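PDB 3A8P: Rho guanine nucleotide exchange factor TIAM2 from Mus musculus, which activates the GTPase Rac1 by stimulating its exchange of GDP for GTP, linking extracellular laminin signals to the cytoskeleton and contributing to neurite growth. Local coordinates for residues 150-153 with 154-158; 107-110 with 111-115; 94-97 with 98-102; 125-128 with 129-133. One frame throughout, in Å; residues are numbered along the deposited sequence.

Contact 1 (150-153 with 154-158); sequences KIDM and DSKMK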
# COMPACT_ATOMS: atom_id res chain seq x y z
N LYS A 150 10.83 8.72 13.78
CA LYS A 150 11.78 8.51 12.70
C LYS A 150 11.62 9.55 11.59
O LYS A 150 12.59 9.97 10.96
CB LYS A 150 11.61 7.11 12.11
CG LYS A 150 11.99 6.01 13.09
CD LYS A 150 11.90 4.66 12.42
CE LYS A 150 12.34 3.56 13.35
NZ LYS A 150 12.36 2.26 12.62
N ILE A 151 10.38 9.96 11.35
CA ILE A 151 10.11 10.95 10.33
C ILE A 151 10.71 12.28 10.77
O ILE A 151 11.32 13.00 9.98
CB ILE A 151 8.59 11.09 10.11
CG1 ILE A 151 8.08 9.89 9.29
CG2 ILE A 151 8.26 12.42 9.42
CD1 ILE A 151 6.57 9.74 9.27
N ASP A 152 10.54 12.61 12.05
CA ASP A 152 11.08 13.85 12.59
C ASP A 152 12.59 13.86 12.51
O ASP A 152 13.19 14.85 12.09
CB ASP A 152 10.62 14.04 14.04
CG ASP A 152 11.26 15.24 14.69
OD1 ASP A 152 12.38 15.09 15.24
OD2 ASP A 152 10.66 16.33 14.65
N MET A 153 13.20 12.74 12.90
CA MET A 153 14.65 12.58 12.89
C MET A 153 15.25 12.66 11.49
O MET A 153 16.22 13.40 11.25
CB MET A 153 15.02 11.24 13.54
CG MET A 153 16.49 10.83 13.44
SD MET A 153 17.64 11.84 14.41
CE MET A 153 19.17 11.64 13.44
N ASP A 154 14.68 11.90 10.56
CA ASP A 154 15.17 11.87 9.19
C ASP A 154 14.88 13.17 8.43
O ASP A 154 15.61 13.51 7.50
CB ASP A 154 14.60 10.66 8.45
CG ASP A 154 15.39 9.38 8.73
OD1 ASP A 154 15.96 9.26 9.84
OD2 ASP A 154 15.43 8.49 7.86
N SER A 155 13.82 13.88 8.81
CA SER A 155 13.51 15.15 8.16
C SER A 155 14.61 16.13 8.53
O SER A 155 15.08 16.89 7.69
CB SER A 155 12.15 15.70 8.64
OG SER A 155 11.09 14.88 8.20
N LYS A 156 15.02 16.11 9.79
CA LYS A 156 16.08 17.00 10.25
C LYS A 156 17.41 16.65 9.61
O LYS A 156 18.17 17.54 9.22
CB LYS A 156 16.20 16.94 11.78
CG LYS A 156 15.00 17.54 12.51
CD LYS A 156 15.13 17.38 14.02
CE LYS A 156 13.91 17.94 14.74
NZ LYS A 156 14.04 17.80 16.23
N MET A 157 17.70 15.35 9.48
CA MET A 157 18.95 14.93 8.86
C MET A 157 19.02 15.42 7.43
O MET A 157 20.07 15.87 6.96
CB MET A 157 19.09 13.41 8.88
CG MET A 157 19.27 12.81 10.27
SD MET A 157 20.67 13.54 11.14
CE MET A 157 19.78 14.69 12.20
N LYS A 158 17.88 15.34 6.74
CA LYS A 158 17.78 15.75 5.35
C LYS A 158 18.05 17.24 5.18
O LYS A 158 18.70 17.65 4.22
CB LYS A 158 16.39 15.41 4.78
CG LYS A 158 16.22 15.74 3.30
CD LYS A 158 14.92 15.14 2.76
CE LYS A 158 14.66 15.55 1.31
NZ LYS A 158 14.21 16.97 1.18

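Contact 2 (107-110 with 111-115); sequences TSQT and DLENW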
# COMPACT_ATOMS: atom_id res chain seq x y z
N THR A 107 -20.14 -5.87 -4.15
CA THR A 107 -21.54 -5.90 -4.58
C THR A 107 -22.34 -4.72 -4.05
O THR A 107 -23.48 -4.50 -4.46
CB THR A 107 -22.24 -7.20 -4.13
OG1 THR A 107 -22.36 -7.19 -2.70
CG2 THR A 107 -21.42 -8.41 -4.55
N SER A 108 -21.74 -3.96 -3.15
CA SER A 108 -22.40 -2.80 -2.56
C SER A 108 -21.38 -2.02 -1.74
O SER A 108 -20.26 -2.50 -1.53
CB SER A 108 -23.54 -3.24 -1.64
OG SER A 108 -23.03 -3.87 -0.47
N GLN A 109 -21.76 -0.83 -1.28
CA GLN A 109 -20.86 -0.02 -0.47
C GLN A 109 -20.58 -0.75 0.84
O GLN A 109 -19.45 -0.76 1.32
CB GLN A 109 -21.49 1.36 -0.17
CG GLN A 109 -20.71 2.23 0.83
CD GLN A 109 -19.25 2.49 0.44
OE1 GLN A 109 -18.93 2.66 -0.74
NE2 GLN A 109 -18.37 2.54 1.43
N THR A 110 -21.61 -1.36 1.41
CA THR A 110 -21.45 -2.11 2.66
C THR A 110 -20.51 -3.29 2.44
O THR A 110 -19.64 -3.57 3.27
CB THR A 110 -22.80 -2.66 3.18
OG1 THR A 110 -23.66 -1.56 3.50
CG2 THR A 110 -22.58 -3.51 4.42
N ASP A 111 -20.68 -3.99 1.33
CA ASP A 111 -19.83 -5.13 1.03
C ASP A 111 -18.38 -4.66 0.88
O ASP A 111 -17.46 -5.31 1.37
CB ASP A 111 -20.32 -5.82 -0.24
CG ASP A 111 -19.59 -7.12 -0.53
OD1 ASP A 111 -19.52 -7.98 0.37
OD2 ASP A 111 -19.08 -7.27 -1.66
N LEU A 112 -18.18 -3.52 0.22
CA LEU A 112 -16.83 -2.98 0.04
C LEU A 112 -16.19 -2.71 1.40
O LEU A 112 -15.03 -3.07 1.64
CB LEU A 112 -16.87 -1.69 -0.79
CG LEU A 112 -15.56 -0.91 -0.99
CD1 LEU A 112 -15.66 -0.07 -2.26
CD2 LEU A 112 -15.28 -0.01 0.22
N GLU A 113 -16.94 -2.09 2.30
CA GLU A 113 -16.42 -1.79 3.63
C GLU A 113 -16.09 -3.06 4.39
O GLU A 113 -15.10 -3.11 5.12
CB GLU A 113 -17.42 -0.95 4.43
CG GLU A 113 -17.54 0.48 3.95
CD GLU A 113 -18.73 1.19 4.57
OE1 GLU A 113 -19.04 0.91 5.75
OE2 GLU A 113 -19.35 2.02 3.87
N ASN A 114 -16.92 -4.09 4.23
CA ASN A 114 -16.67 -5.34 4.91
C ASN A 114 -15.38 -6.00 4.42
O ASN A 114 -14.63 -6.58 5.22
CB ASN A 114 -17.86 -6.30 4.74
CG ASN A 114 -19.09 -5.86 5.51
OD1 ASN A 114 -18.98 -5.12 6.48
ND2 ASN A 114 -20.26 -6.32 5.08
N TRP A 115 -15.12 -5.90 3.11
CA TRP A 115 -13.91 -6.47 2.52
C TRP A 115 -12.66 -5.73 2.99
O TRP A 115 -11.65 -6.35 3.35
CB TRP A 115 -13.97 -6.40 0.99
CG TRP A 115 -14.65 -7.59 0.36
CD1 TRP A 115 -15.87 -7.62 -0.23
CD2 TRP A 115 -14.12 -8.92 0.28
NE1 TRP A 115 -16.15 -8.90 -0.68
CE2 TRP A 115 -15.09 -9.71 -0.38
CE3 TRP A 115 -12.92 -9.53 0.70
CZ2 TRP A 115 -14.90 -11.08 -0.63
CZ3 TRP A 115 -12.73 -10.89 0.45
CH2 TRP A 115 -13.72 -11.65 -0.21

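Contact 3 (94-97 with 98-102); sequences LSNS and CGDVY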
# COMPACT_ATOMS: atom_id res chain seq x y z
N LEU A 94 -6.39 -2.91 -3.95
CA LEU A 94 -5.42 -3.52 -3.05
C LEU A 94 -4.02 -3.44 -3.65
O LEU A 94 -3.80 -3.82 -4.80
CB LEU A 94 -5.75 -4.99 -2.78
CG LEU A 94 -4.80 -5.66 -1.77
CD1 LEU A 94 -5.55 -6.73 -1.00
CD2 LEU A 94 -3.59 -6.25 -2.49
N SER A 95 -3.09 -2.93 -2.86
CA SER A 95 -1.70 -2.85 -3.28
C SER A 95 -0.96 -3.72 -2.26
O SER A 95 -1.07 -3.50 -1.05
CB SER A 95 -1.18 -1.40 -3.26
OG SER A 95 -1.45 -0.73 -2.04
N ASN A 96 -0.25 -4.74 -2.75
CA ASN A 96 0.47 -5.64 -1.85
C ASN A 96 1.84 -5.09 -1.52
O ASN A 96 2.15 -3.94 -1.83
CB ASN A 96 0.60 -7.04 -2.46
CG ASN A 96 1.32 -7.04 -3.80
OD1 ASN A 96 2.24 -6.25 -4.02
ND2 ASN A 96 0.91 -7.94 -4.69
N SER A 97 2.66 -5.92 -0.88
CA SER A 97 4.01 -5.53 -0.49
C SER A 97 5.07 -5.87 -1.54
O SER A 97 6.26 -5.81 -1.25
CB SER A 97 4.38 -6.24 0.81
OG SER A 97 4.31 -7.65 0.65
N CYS A 98 4.64 -6.19 -2.76
CA CYS A 98 5.57 -6.55 -3.82
C CYS A 98 5.58 -5.61 -5.02
O CYS A 98 6.32 -5.83 -5.97
CB CYS A 98 5.28 -7.98 -4.30
SG CYS A 98 5.31 -9.22 -2.99
N GLY A 99 4.77 -4.57 -4.98
CA GLY A 99 4.73 -3.64 -6.10
C GLY A 99 3.55 -3.89 -7.01
O GLY A 99 3.43 -3.30 -8.08
N ASP A 100 2.66 -4.78 -6.59
CA ASP A 100 1.48 -5.08 -7.39
C ASP A 100 0.25 -4.32 -6.88
O ASP A 100 0.08 -4.11 -5.68
CB ASP A 100 1.19 -6.59 -7.37
CG ASP A 100 2.35 -7.41 -7.89
OD1 ASP A 100 2.71 -7.25 -9.08
OD2 ASP A 100 2.92 -8.21 -7.10
N VAL A 101 -0.59 -3.90 -7.82
CA VAL A 101 -1.82 -3.18 -7.50
C VAL A 101 -2.97 -3.90 -8.20
O VAL A 101 -2.86 -4.30 -9.37
CB VAL A 101 -1.75 -1.71 -7.97
CG1 VAL A 101 -3.01 -0.97 -7.57
CG2 VAL A 101 -0.52 -1.03 -7.35
N TYR A 102 -4.08 -4.07 -7.48
CA TYR A 102 -5.25 -4.77 -8.01
C TYR A 102 -6.54 -4.00 -7.76
O TYR A 102 -6.67 -3.27 -6.79
CB TYR A 102 -5.38 -6.14 -7.33
CG TYR A 102 -4.15 -7.00 -7.43
CD1 TYR A 102 -3.93 -7.81 -8.54
CD2 TYR A 102 -3.19 -7.00 -6.42
CE1 TYR A 102 -2.79 -8.61 -8.65
CE2 TYR A 102 -2.05 -7.78 -6.51
CZ TYR A 102 -1.85 -8.58 -7.63
OH TYR A 102 -0.71 -9.34 -7.71
O HOH W 1 2.37 -2.92 -4.20

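Contact 4 (125-128 with 129-133); sequences SLFA and KKHGK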
# COMPACT_ATOMS: atom_id res chain seq x y z
N SER A 125 -3.43 -8.71 11.97
CA SER A 125 -3.28 -9.94 12.74
C SER A 125 -1.93 -10.59 12.45
O SER A 125 -1.18 -10.89 13.38
CB SER A 125 -4.42 -10.90 12.39
OG SER A 125 -4.31 -12.10 13.12
N LEU A 126 -1.63 -10.80 11.17
CA LEU A 126 -0.36 -11.41 10.78
C LEU A 126 0.80 -10.55 11.26
O LEU A 126 1.80 -11.06 11.78
CB LEU A 126 -0.30 -11.58 9.26
CG LEU A 126 0.92 -12.32 8.70
CD1 LEU A 126 0.99 -13.71 9.32
CD2 LEU A 126 0.82 -12.42 7.19
N PHE A 127 0.66 -9.24 11.10
CA PHE A 127 1.68 -8.29 11.52
C PHE A 127 2.00 -8.48 13.01
O PHE A 127 3.17 -8.59 13.39
CB PHE A 127 1.18 -6.86 11.28
CG PHE A 127 2.18 -5.79 11.63
CD1 PHE A 127 3.27 -5.54 10.80
CD2 PHE A 127 2.03 -5.04 12.79
CE1 PHE A 127 4.19 -4.54 11.12
CE2 PHE A 127 2.95 -4.05 13.12
CZ PHE A 127 4.03 -3.80 12.29
N ALA A 128 0.96 -8.53 13.84
CA ALA A 128 1.15 -8.71 15.27
C ALA A 128 1.78 -10.08 15.56
O ALA A 128 2.62 -10.21 16.46
CB ALA A 128 -0.18 -8.59 16.00
N LYS A 129 1.37 -11.08 14.80
CA LYS A 129 1.88 -12.43 14.97
C LYS A 129 3.38 -12.48 14.68
O LYS A 129 4.14 -13.16 15.38
CB LYS A 129 1.12 -13.39 14.05
CG LYS A 129 1.24 -14.85 14.42
CD LYS A 129 0.31 -15.71 13.58
CE LYS A 129 0.76 -15.80 12.13
NZ LYS A 129 2.10 -16.46 12.00
N LYS A 130 3.82 -11.74 13.67
CA LYS A 130 5.23 -11.70 13.31
C LYS A 130 6.06 -11.00 14.39
O LYS A 130 7.23 -11.33 14.58
CB LYS A 130 5.44 -10.99 11.97
CG LYS A 130 4.88 -11.76 10.78
CD LYS A 130 5.32 -11.14 9.46
CE LYS A 130 6.82 -11.28 9.25
NZ LYS A 130 7.27 -10.75 7.93
N HIS A 131 5.46 -10.04 15.08
CA HIS A 131 6.18 -9.33 16.13
C HIS A 131 6.00 -10.02 17.48
O HIS A 131 6.41 -9.49 18.51
CB HIS A 131 5.70 -7.88 16.24
CG HIS A 131 6.13 -7.02 15.09
ND1 HIS A 131 5.78 -7.30 13.78
CD2 HIS A 131 6.87 -5.89 15.05
CE1 HIS A 131 6.30 -6.38 12.99
NE2 HIS A 131 6.97 -5.51 13.73
N GLY A 132 5.38 -11.20 17.45
CA GLY A 132 5.17 -11.95 18.67
C GLY A 132 4.36 -11.23 19.73
O GLY A 132 4.68 -11.31 20.92
N LYS A 133 3.31 -10.53 19.31
CA LYS A 133 2.45 -9.80 20.23
C LYS A 133 1.01 -10.26 20.06
O LYS A 133 0.61 -10.68 18.97
CB LYS A 133 2.52 -8.29 19.95
CG LYS A 133 3.92 -7.72 19.84
CD LYS A 133 4.62 -7.67 21.18
CE LYS A 133 6.00 -7.04 21.04
NZ LYS A 133 6.66 -6.83 22.36

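Contact 1 (150-153 with 154-158)
The carbonyl of Lys150 receives the amide of Asp154, the first of four successive i to i+4 helical bonds across this turn of helix 136-165; the Asp154 side chain turns to Trp184 and Phe191 of helix 171-206. Ile151, which also touches Phe191, has its O gripped twice: Ser155 N reaches it from one face of the carbonyl plane at 2.9 Å, and Ser155 OG from the opposite face at 2.6 Å. The hydroxyl can fold back in this way because it sits beside its own backbone N (chi1 -68°). The two long helices of the CC-Ex region thus pack here. Asp152 meets Lys156 on the outer surface. The lysine chain runs extended past Asp152 O, with CG 3.3 Å from that oxygen, and brings NZ to Asp152 OD1 at 3.3 Å, a salt bridge whose hydrogen bond is weak. Met153 bends at chi2, its CE turned to Met157 SD; the methyl-methyl approach is tighter than normal packing and therefore doubtful in detail. The chemistry divides around the helix: the Ser155 hydroxyl is satisfied by the backbone, while the Asp152–Lys156 ion pair lies among exposed side chains and probably adds only modest stability.

Contact 2 (107-110 with 111-115)
Ser108 and Asp111 face each other across the first turn of helix 109-130. Ser108 is the N-cap: its OG, held between its own backbone N and carbonyl carbon (chi1 69°), accepts Asp111 N at 3.0 Å and lies against Asp111 CB. The Asp111 carboxylate is turned back the other way, over the residue before the cap, where OD2 accepts Thr107 N at 3.0 Å. That bond is nearly straight, and the donor comes from the anti side of the oxygen, 22° out of the carboxylate plane. The other oxygen, OD1, forms a salt bridge with Lys13 of strand 11-26, which also makes a cation-pi contact with Trp115. With an alanine here instead of Asp111, Thr107 N would probably lose its acceptor and Lys13 its carboxylate partner, though not the indole, and the lead-in to the helix would be freer to move.

Gln109 bends at chi2 so that its amide swings along the helix to the carboxylate of Glu113. NE2 donates to the anti lone pair of OE2 at 2.7 Å, and the oxygen lies in the amide plane although the two flat groups are turned 49° against each other. Thr110 and Asn114 run side by side, CG2 beside ND2 at 3.7 Å. The helical backbone bonds begin with Leu112 N to Ser108 O. Ser108 thus satisfies an amide of the first turn, and the negative charge of Asp111 in that turn probably interacts favourably with the helix dipole.

Contact 3 (94-97 with 98-102)
Asn96 OD1 is the acceptor on which this loop closes: Cys98 N reaches it at 2.7 Å and Asp100 N at 3.0 Å, from opposite faces of the amide plane. The first of these bonds, two residues ahead, makes an Asx turn. Its donor stands 47° above the carbonyl plane, well off a lone pair. The other end of the same amide is used as well, ND2 donating to the anti lone pair of Asp100 OD2 at 3.1 Å with amide and carboxylate planes almost perpendicular. ND2 also lies in the plane of the Tyr102 ring, beside its edge at CE2. With CG placed between its backbone N and carbonyl carbon (chi1 58°), the Asn96 amide stays inside the turn. This is the tip of the hairpin of strands 91-95 and 101-105, which directly precedes the C-terminal helix of the PH fold. Behind the loop the strands pair antiparallel: Leu94 and Tyr102 are a hydrogen-bonded pair, Tyr102 N to Leu94 O at 2.7 Å, and their side chains lie alongside each other over Leu72. Asn96 N joins Asp100 O at 3.0 Å. A water bonded to Asn96 O at 2.6 Å also takes a weak bond from Gly99 N; the positive phi of Gly99 suits a residue without a side chain. Farther out, Asp100 OD1 bonds Thr24 OG1, and Ser95 OG bonds His240 ND1 of helix 236-245, which also packs on Val101.

Contact 4 (125-128 with 129-133)
Helix 109-130 ends at these residues, with Lys129 N on Ser125 O and Lys130 N on Leu126 O as ordinary helical bonds before the chain leaves helical angles at His131. Phe127 O takes two donors from His131, one at each face of its plane: the backbone N at 3.2 Å, and the ring ND1 at 2.9 Å, with Phe127 O lying 29° out of the imidazole plane. That bond holds the imidazole against the Phe127 ring, with CE1 3.4 Å from Phe127 CE1 and over one face toward the rim. The rings are an oblique pair, centroids 4.3 Å apart and planes at 40°. Phe127 keeps CG opposite its backbone N (chi1 -178°), which carries the ring along the helix to His131. The chain then closes in a Schellman motif: Lys133 N returns to Ala128 O at 2.9 Å, Gly132 N bonds Lys129 O, and Gly132 supplies the positive phi of the C-prime position. One residue before Phe127, the Leu126 methyl CD1 touches the aliphatic CE of Lys129 at 3.5 Å, while Leu126 also meets Cys49 and Glu75. Phe127 reaches Leu139 and Gln143 of helix 136-165, and His131 shares Leu139. Shrinking Phe127 to an alanine is likely to open a gap against Leu139 and Gln143 and take away the ring face on which the imidazole rests, leaving it freer to turn.

In the fold
The chain is the PHCCEx domain, PH 1 plus CC-Ex, one piece of the longer exchange factor. Along it the order is contact 3, contact 2, contact 4, contact 1. Contacts 3 and 2 both lie in the PH 1 range: hairpin 91-95/101-105 leads into helix 109-130, whose start is contact 2, centres about 20 Å apart. Contact 4 closes that helix, its centre about 26 Å from contact 2's, where the closing helix of the PH fold hands over to helix 136-165, which carries contact 1 into the CC-Ex region. Contacts 1 and 2 lie on opposite sides of the chain's centre, about 38 Å between centres. None of the four touch. Both regions are needed for membrane localization and Rac1 activity.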